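Local atomic coordinates of short chain alcohol dehydrogenase-related dehydrogenase (Sinorhizobium meliloti, PDB entry 3TPC), a protein that is a short-chain dehydrogenase/reductase that probably catalyses oxidation-reduction reactions, presumably with a nicotinamide dinucleotide cofactor. Residues V9-G14 with L35-K40; A89-G94 with A114-G119; G143-T148 with I186-I191. All coordinates share one frame; numbering follows the deposited sequence.

Contact 1: V9-G14 with L35-K40; sequences VFIVTG and LGLDLK
Ile11 lays its CG2 methyl against the end of Leu37, with CG2 3.7 Å from Leu37 CD1 and the two chains crossing at a slant. Its first torsion (chi1 -54°) sets CG2 anti to the backbone N and swings CG1 round to the N side, where Ile11 CG1 lies 4.2 Å from Leu35 CB. Beyond them, Ile11 reaches Leu72 and Leu35 reaches Phe74 and Ala75, all on helix 65-79. Val12 goes to the other face of the sheet, beside Gly36, and packs on helix 18-29. Strands 9-12 and 33-38, joined by that helix, are the opening beta-alpha-beta unit of the Rossmann fold. Three straight backbone bonds hold them in parallel: Leu35 N to Phe10 O at 2.7 Å, Val12 N to Leu35 O at 3.0 Å and Leu37 N to Val12 O at 2.8 Å. Past the last of these, 9-12 gives way to a turn while Asp38 still lies beside Gly14, whose CA is 3.0 Å from Asp38 OD2, a tight approach. Each oxygen of that carboxylate takes a backbone N-H: OD2 from Ser16 N, in the glycine-rich turn, and OD1 from Leu39 N at 2.6 Å, through its anti lone pair. The hydroxyl of Thr13 is buried here and finds no partner in the model.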
loop_
_atom_site.group_PDB
_atom_site.type_symbol
_atom_site.label_atom_id
_atom_site.label_comp_id
_atom_site.label_asym_id
_atom_site.label_seq_id
_atom_site.Cartn_x
_atom_site.Cartn_y
_atom_site.Cartn_z
ATOM N N VAL D 9 22.882 3.722 24.441
ATOM C CA VAL D 9 22.748 5.179 24.340
ATOM C C VAL D 9 21.827 5.574 23.178
ATOM O O VAL D 9 22.122 5.269 22.010
ATOM C CB VAL D 9 24.129 5.816 24.082
ATOM C CG1 VAL D 9 24.004 7.326 23.822
ATOM C CG2 VAL D 9 25.092 5.486 25.255
ATOM N N PHE D 10 20.747 6.280 23.512
ATOM C CA PHE D 10 19.758 6.726 22.553
ATOM C C PHE D 10 19.688 8.220 22.432
ATOM O O PHE D 10 19.800 8.960 23.419
ATOM C CB PHE D 10 18.362 6.225 22.940
ATOM C CG PHE D 10 18.133 4.805 22.599
ATOM C CD1 PHE D 10 17.228 4.460 21.602
ATOM C CD2 PHE D 10 18.847 3.802 23.246
ATOM C CE1 PHE D 10 17.034 3.126 21.254
ATOM C CE2 PHE D 10 18.670 2.489 22.929
ATOM C CZ PHE D 10 17.777 2.132 21.927
ATOM N N ILE D 11 19.476 8.669 21.199
ATOM C CA ILE D 11 19.106 10.036 20.941
ATOM C C ILE D 11 17.640 10.063 20.611
ATOM O O ILE D 11 17.147 9.238 19.863
ATOM C CB ILE D 11 19.914 10.618 19.798
ATOM C CG1 ILE D 11 21.404 10.419 20.099
ATOM C CG2 ILE D 11 19.521 12.098 19.593
ATOM C CD1 ILE D 11 22.365 10.863 19.023
ATOM N N VAL D 12 16.943 11.007 21.204
ATOM C CA VAL D 12 15.553 11.133 21.001
ATOM C C VAL D 12 15.346 12.600 20.696
ATOM O O VAL D 12 15.949 13.483 21.331
ATOM C CB VAL D 12 14.697 10.765 22.241
ATOM C CG1 VAL D 12 13.255 10.975 21.933
ATOM C CG2 VAL D 12 14.877 9.309 22.701
ATOM N N THR D 13 14.423 12.822 19.764
ATOM C CA THR D 13 14.150 14.089 19.145
ATOM C C THR D 13 12.727 14.501 19.536
ATOM O O THR D 13 11.884 13.652 19.882
ATOM C CB THR D 13 14.413 13.851 17.640
ATOM O OG1 THR D 13 15.652 14.467 17.241
ATOM C CG2 THR D 13 13.280 14.171 16.777
ATOM N N GLY D 14 12.456 15.802 19.586
ATOM C CA GLY D 14 11.219 16.270 20.235
ATOM C C GLY D 14 10.977 15.678 21.610
ATOM O O GLY D 14 9.854 15.295 21.962
ATOM N N LEU D 35 20.012 10.990 25.238
ATOM C CA LEU D 35 20.252 12.356 24.826
ATOM C C LEU D 35 18.941 12.929 24.286
ATOM O O LEU D 35 18.500 12.592 23.192
ATOM C CB LEU D 35 21.378 12.442 23.782
ATOM C CG LEU D 35 21.678 13.876 23.321
ATOM C CD1 LEU D 35 21.922 14.880 24.481
ATOM C CD2 LEU D 35 22.834 13.928 22.334
ATOM N N GLY D 36 18.317 13.786 25.079
ATOM C CA GLY D 36 17.055 14.362 24.712
ATOM C C GLY D 36 17.238 15.673 23.990
ATOM O O GLY D 36 17.646 16.659 24.593
ATOM N N LEU D 37 16.943 15.695 22.695
ATOM C CA LEU D 37 16.981 16.939 21.897
ATOM C C LEU D 37 15.592 17.500 21.723
ATOM O O LEU D 37 14.630 16.722 21.593
ATOM C CB LEU D 37 17.586 16.683 20.526
ATOM C CG LEU D 37 18.998 16.123 20.575
ATOM C CD1 LEU D 37 19.464 15.807 19.205
ATOM C CD2 LEU D 37 19.929 17.154 21.207
ATOM N N ASP D 38 15.503 18.836 21.752
ATOM C CA ASP D 38 14.306 19.629 21.441
ATOM C C ASP D 38 14.645 21.125 21.452
ATOM O O ASP D 38 15.804 21.498 21.668
ATOM C CB ASP D 38 13.151 19.355 22.389
ATOM C CG ASP D 38 11.766 19.486 21.699
ATOM O OD1 ASP D 38 11.588 20.385 20.838
ATOM O OD2 ASP D 38 10.849 18.690 22.032
ATOM N N LEU D 39 13.647 21.974 21.202
ATOM C CA LEU D 39 13.875 23.413 21.087
ATOM C C LEU D 39 13.830 24.051 22.448
ATOM O O LEU D 39 14.621 24.947 22.723
ATOM C CB LEU D 39 12.838 24.087 20.191
ATOM C CG LEU D 39 13.083 24.000 18.680
ATOM C CD1 LEU D 39 12.206 24.976 17.907
ATOM C CD2 LEU D 39 14.547 24.237 18.360
ATOM N N LYS D 40 12.900 23.581 23.280
ATOM C CA LYS D 40 12.736 24.033 24.659
ATOM C C LYS D 40 12.738 22.813 25.601
ATOM O O LYS D 40 12.226 21.765 25.236
ATOM C CB LYS D 40 11.427 24.832 24.810
#

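Contact 2: A89-G94 with A114-G119; sequences AGTAPG and AVNLIG
The flat carboxamide of Asn116 meets the backbone of Thr91 nearly in its own plane: Thr91 O lies just 7° out of it, and Asn116 ND2 reaches that oxygen over 2.7 Å. The donor also sits in the plane of the Thr91 carbonyl, and the bond is nearly straight at 168°. Beside it, Thr91 N approaches Asn116 OD1 to 2.9 Å on a more bent path, but that oxygen sits too close to Gly90 in the model, so this second bond is less certain. The ND2 bond alone would favour this orientation of the amide; the second, if real, would add to it. One residue earlier on the helix, Val115 meets Thr91 OG1, which lies 3.6 Å from Val115 CG1; chi1 of 164° puts that methyl anti to the backbone N, and Gly90 CA touches it too, at 3.9 Å. The helix is widened here, Gly119 N bonding to Ala114 O at 2.8 Å in a pi-type turn. Farther round, Leu117 and Ile118 pack on Phe109 of a second subunit. Asn116 also touches Tyr163, Ser166 and Lys167 of helix 161-181, consistent with the asparagine of the Asn-Ser-Tyr-Lys active site of short-chain dehydrogenases, with Tyr163 and Lys167 fitting the Tyr-x-x-x-Lys motif.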
loop_
_atom_site.group_PDB
_atom_site.type_symbol
_atom_site.label_atom_id
_atom_site.label_comp_id
_atom_site.label_asym_id
_atom_site.label_seq_id
_atom_site.Cartn_x
_atom_site.Cartn_y
_atom_site.Cartn_z
ATOM N N ALA D 89 10.498 14.640 16.758
ATOM C CA ALA D 89 10.217 16.062 16.448
ATOM C C ALA D 89 9.232 16.196 15.283
ATOM O O ALA D 89 9.370 15.511 14.255
ATOM C CB ALA D 89 11.480 16.797 16.116
ATOM N N GLY D 90 8.272 17.097 15.401
ATOM C CA GLY D 90 7.283 17.208 14.349
ATOM C C GLY D 90 6.258 18.240 14.641
ATOM O O GLY D 90 6.042 18.564 15.814
ATOM N N THR D 91 5.655 18.778 13.578
ATOM C CA THR D 91 4.549 19.728 13.676
ATOM C C THR D 91 3.464 19.159 12.825
ATOM O O THR D 91 3.734 18.440 11.862
ATOM C CB THR D 91 4.802 21.097 13.027
ATOM O OG1 THR D 91 6.168 21.262 12.686
ATOM C CG2 THR D 91 4.326 22.241 13.921
ATOM N N ALA D 92 2.241 19.555 13.143
ATOM C CA ALA D 92 1.052 19.049 12.497
ATOM C C ALA D 92 0.037 20.180 12.249
ATOM O O ALA D 92 -1.124 20.123 12.713
ATOM C CB ALA D 92 0.440 17.930 13.329
ATOM N N PRO D 93 0.456 21.213 11.493
ATOM C CA PRO D 93 -0.549 22.220 11.084
ATOM C C PRO D 93 -1.671 21.656 10.199
ATOM O O PRO D 93 -1.564 20.551 9.639
ATOM C CB PRO D 93 0.263 23.251 10.294
ATOM C CG PRO D 93 1.509 22.535 9.886
ATOM C CD PRO D 93 1.791 21.481 10.926
ATOM N N GLY D 94 -2.767 22.406 10.133
ATOM C CA GLY D 94 -3.829 22.207 9.156
ATOM C C GLY D 94 -4.010 23.568 8.507
ATOM O O GLY D 94 -4.053 24.585 9.191
ATOM N N ALA D 114 10.243 20.889 6.199
ATOM C CA ALA D 114 11.576 21.029 6.776
ATOM C C ALA D 114 11.688 20.421 8.205
ATOM O O ALA D 114 12.572 19.590 8.476
ATOM C CB ALA D 114 12.065 22.470 6.685
ATOM N N VAL D 115 10.739 20.716 9.083
ATOM C CA VAL D 115 10.776 20.109 10.405
ATOM C C VAL D 115 10.558 18.587 10.338
ATOM O O VAL D 115 11.337 17.832 10.860
ATOM C CB VAL D 115 9.685 20.678 11.284
ATOM C CG1 VAL D 115 9.469 19.800 12.488
ATOM C CG2 VAL D 115 9.981 22.138 11.661
ATOM N N ASN D 116 9.487 18.156 9.674
ATOM C CA ASN D 116 9.079 16.755 9.678
ATOM C C ASN D 116 9.998 15.858 8.829
ATOM O O ASN D 116 10.398 14.801 9.284
ATOM C CB ASN D 116 7.593 16.627 9.290
ATOM C CG ASN D 116 6.650 17.191 10.374
ATOM O OD1 ASN D 116 6.940 17.123 11.546
ATOM N ND2 ASN D 116 5.540 17.744 9.972
ATOM N N LEU D 117 10.381 16.308 7.636
ATOM C CA LEU D 117 11.155 15.484 6.729
ATOM C C LEU D 117 12.684 15.792 6.713
ATOM O O LEU D 117 13.490 14.884 6.926
ATOM C CB LEU D 117 10.534 15.514 5.319
ATOM C CG LEU D 117 11.357 14.854 4.202
ATOM C CD1 LEU D 117 11.766 13.386 4.522
ATOM C CD2 LEU D 117 10.576 14.893 2.919
ATOM N N ILE D 118 13.071 17.048 6.443
ATOM C CA ILE D 118 14.491 17.393 6.348
ATOM C C ILE D 118 15.155 17.169 7.695
ATOM O O ILE D 118 16.271 16.659 7.747
ATOM C CB ILE D 118 14.764 18.844 5.946
ATOM C CG1 ILE D 118 14.022 19.263 4.676
ATOM C CG2 ILE D 118 16.253 19.016 5.642
ATOM C CD1 ILE D 118 14.145 18.326 3.621
ATOM N N GLY D 119 14.427 17.536 8.769
ATOM C CA GLY D 119 14.806 17.238 10.156
ATOM C C GLY D 119 15.150 15.766 10.399
ATOM O O GLY D 119 16.230 15.460 10.931
#

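Contact 3: G143-T148 with I186-I191; sequences GVIVNT and IRVVTI
Ile186 starts its strand beside Gly143, and its CG2 branch meets the tip of Ile145, with Ile186 CG2 3.7 Å from Ile145 CD1. With chi1 at -61°, this methyl stands anti to the backbone N, and the pair crosses at a slant against Met131 of helix 106-132. Arg187 points to the other face, alongside Val144. Its backbone takes both roles: Arg187 N donates to Gly143 O at 2.9 Å from above the carbonyl plane, and Arg187 O receives Ile145 N at 2.8 Å. The side chain bends at chi3 (-69°), and Val144 CG1 covers one face of the guanidinium, 4.1 Å from Arg187 NH2. All three guanidinium nitrogens have partners elsewhere: NE forms a salt bridge with Glu141, NH1 bonds Leu241 O and NH2 bonds Ile235 O, while Phe218 of a third subunit packs on the side chain.

Val188 returns to the face of Ile145 and places its CG1 3.7 Å from Asn147 OD1. Val189 repeats the backbone pattern, its N donating to Ile145 O and its O accepting Asn147 N at 2.8 Å. At Thr190, OG1 lies 3.6 Å from Asn147 CB; this hydroxyl and Asn147 OD1 are both buried without a partner in the model. Ile191 closes the ladder, its N bonded to Asn147 O, and sets CD1 4.1 Å from Val146 CG1 against helix 225-237. Next to it, Thr148 turns its hydroxyl to Tyr228 OH and Asn87 O, and its carbonyl O accepts Lys167 NZ.

Helix 161-181, which lies between these strands in sequence, packs over Asn147, Val188 and Thr190 and completes the parallel beta-alpha-beta crossover in the second half of a Rossmann fold.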
loop_
_atom_site.group_PDB
_atom_site.type_symbol
_atom_site.label_atom_id
_atom_site.label_comp_id
_atom_site.label_asym_id
_atom_site.label_seq_id
_atom_site.Cartn_x
_atom_site.Cartn_y
_atom_site.Cartn_z
ATOM N N GLY D 143 22.867 -0.416 15.075
ATOM C CA GLY D 143 21.840 0.598 15.417
ATOM C C GLY D 143 20.411 0.272 15.091
ATOM O O GLY D 143 20.130 -0.660 14.338
ATOM N N VAL D 144 19.503 1.030 15.693
ATOM C CA VAL D 144 18.075 1.025 15.386
ATOM C C VAL D 144 17.664 2.486 15.233
ATOM O O VAL D 144 17.898 3.319 16.145
ATOM C CB VAL D 144 17.224 0.589 16.565
ATOM C CG1 VAL D 144 15.812 0.133 16.114
ATOM C CG2 VAL D 144 17.914 -0.435 17.318
ATOM N N ILE D 145 17.027 2.778 14.117
ATOM C CA ILE D 145 16.473 4.076 13.902
ATOM C C ILE D 145 14.964 3.837 13.783
ATOM O O ILE D 145 14.533 3.070 12.950
ATOM C CB ILE D 145 17.079 4.691 12.599
ATOM C CG1 ILE D 145 18.589 4.902 12.800
ATOM C CG2 ILE D 145 16.334 5.982 12.177
ATOM C CD1 ILE D 145 19.413 5.459 11.543
ATOM N N VAL D 146 14.188 4.473 14.650
ATOM C CA VAL D 146 12.770 4.467 14.519
ATOM C C VAL D 146 12.317 5.865 14.135
ATOM O O VAL D 146 12.636 6.873 14.837
ATOM C CB VAL D 146 12.072 4.080 15.850
ATOM C CG1 VAL D 146 10.607 3.924 15.637
ATOM C CG2 VAL D 146 12.650 2.771 16.385
ATOM N N ASN D 147 11.527 5.947 13.066
ATOM C CA ASN D 147 10.959 7.241 12.718
ATOM C C ASN D 147 9.485 7.369 13.050
ATOM O O ASN D 147 8.744 6.377 13.136
ATOM C CB ASN D 147 11.206 7.548 11.263
ATOM C CG ASN D 147 12.673 7.413 10.879
ATOM O OD1 ASN D 147 13.006 6.691 9.952
ATOM N ND2 ASN D 147 13.537 8.076 11.580
ATOM N N THR D 148 9.050 8.610 13.181
ATOM C CA THR D 148 7.666 8.855 13.464
ATOM C C THR D 148 7.057 9.509 12.274
ATOM O O THR D 148 7.397 10.645 11.951
ATOM C CB THR D 148 7.491 9.785 14.701
ATOM O OG1 THR D 148 8.174 9.196 15.824
ATOM C CG2 THR D 148 6.054 9.921 15.000
ATOM N N ILE D 186 22.346 -1.439 10.781
ATOM C CA ILE D 186 21.440 -0.451 11.353
ATOM C C ILE D 186 20.039 -0.709 10.785
ATOM O O ILE D 186 19.832 -0.704 9.541
ATOM C CB ILE D 186 21.939 0.980 11.002
ATOM C CG1 ILE D 186 23.357 1.200 11.592
ATOM C CG2 ILE D 186 20.967 2.062 11.445
ATOM C CD1 ILE D 186 24.165 2.361 10.901
ATOM N N ARG D 187 19.084 -0.975 11.673
ATOM C CA ARG D 187 17.712 -1.166 11.236
ATOM C C ARG D 187 17.009 0.205 11.152
ATOM O O ARG D 187 17.374 1.157 11.864
ATOM C CB ARG D 187 16.945 -2.139 12.155
ATOM C CG ARG D 187 17.413 -3.594 12.025
ATOM C CD ARG D 187 16.569 -4.577 12.812
ATOM N NE ARG D 187 16.690 -4.456 14.276
ATOM C CZ ARG D 187 15.737 -4.031 15.114
ATOM N NH1 ARG D 187 14.548 -3.658 14.655
ATOM N NH2 ARG D 187 15.985 -3.937 16.431
ATOM N N VAL D 188 16.014 0.304 10.266
ATOM C CA VAL D 188 15.269 1.520 10.129
ATOM C C VAL D 188 13.850 1.081 9.963
ATOM O O VAL D 188 13.552 0.334 9.014
ATOM C CB VAL D 188 15.658 2.334 8.881
ATOM C CG1 VAL D 188 14.955 3.692 8.916
ATOM C CG2 VAL D 188 17.163 2.510 8.786
ATOM N N VAL D 189 12.996 1.567 10.888
ATOM C CA VAL D 189 11.614 1.190 11.030
ATOM C C VAL D 189 10.897 2.487 11.316
ATOM O O VAL D 189 11.481 3.329 11.943
ATOM C CB VAL D 189 11.415 0.206 12.214
ATOM C CG1 VAL D 189 9.929 -0.212 12.384
ATOM C CG2 VAL D 189 12.224 -1.022 11.990
ATOM N N THR D 190 9.668 2.650 10.820
ATOM C CA THR D 190 8.846 3.843 10.972
ATOM C C THR D 190 7.507 3.407 11.559
ATOM O O THR D 190 6.966 2.353 11.175
ATOM C CB THR D 190 8.593 4.562 9.616
ATOM O OG1 THR D 190 9.846 5.026 9.093
ATOM C CG2 THR D 190 7.684 5.792 9.776
ATOM N N ILE D 191 7.041 4.163 12.557
ATOM C CA ILE D 191 5.712 3.984 13.113
ATOM C C ILE D 191 4.804 5.052 12.567
ATOM O O ILE D 191 5.156 6.233 12.596
ATOM C CB ILE D 191 5.688 4.189 14.705
ATOM C CG1 ILE D 191 6.469 3.120 15.438
ATOM C CG2 ILE D 191 4.255 4.084 15.222
ATOM C CD1 ILE D 191 6.766 3.467 16.952
#

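Overall arrangement
From the N terminus the three contacts follow one another in series; none encloses or crosses another. Contact 1 closes the loop that carries helix 18-29, pairing the first two strands along the chain. The chain then runs through strand 84-87, which lies between 9-12 and 143-148, before contact 2 ties the loop beyond it to helix 106-132. That helix leads into strand 143-148, where contact 3 closes the longest loop, through helix 161-181. Contacts 1 and 3 thus belong to the two halves of one sheet, with centres about 15 Å apart. Contact 2 joins the first half directly, since Ala89 packs on Thr13 and Gly14.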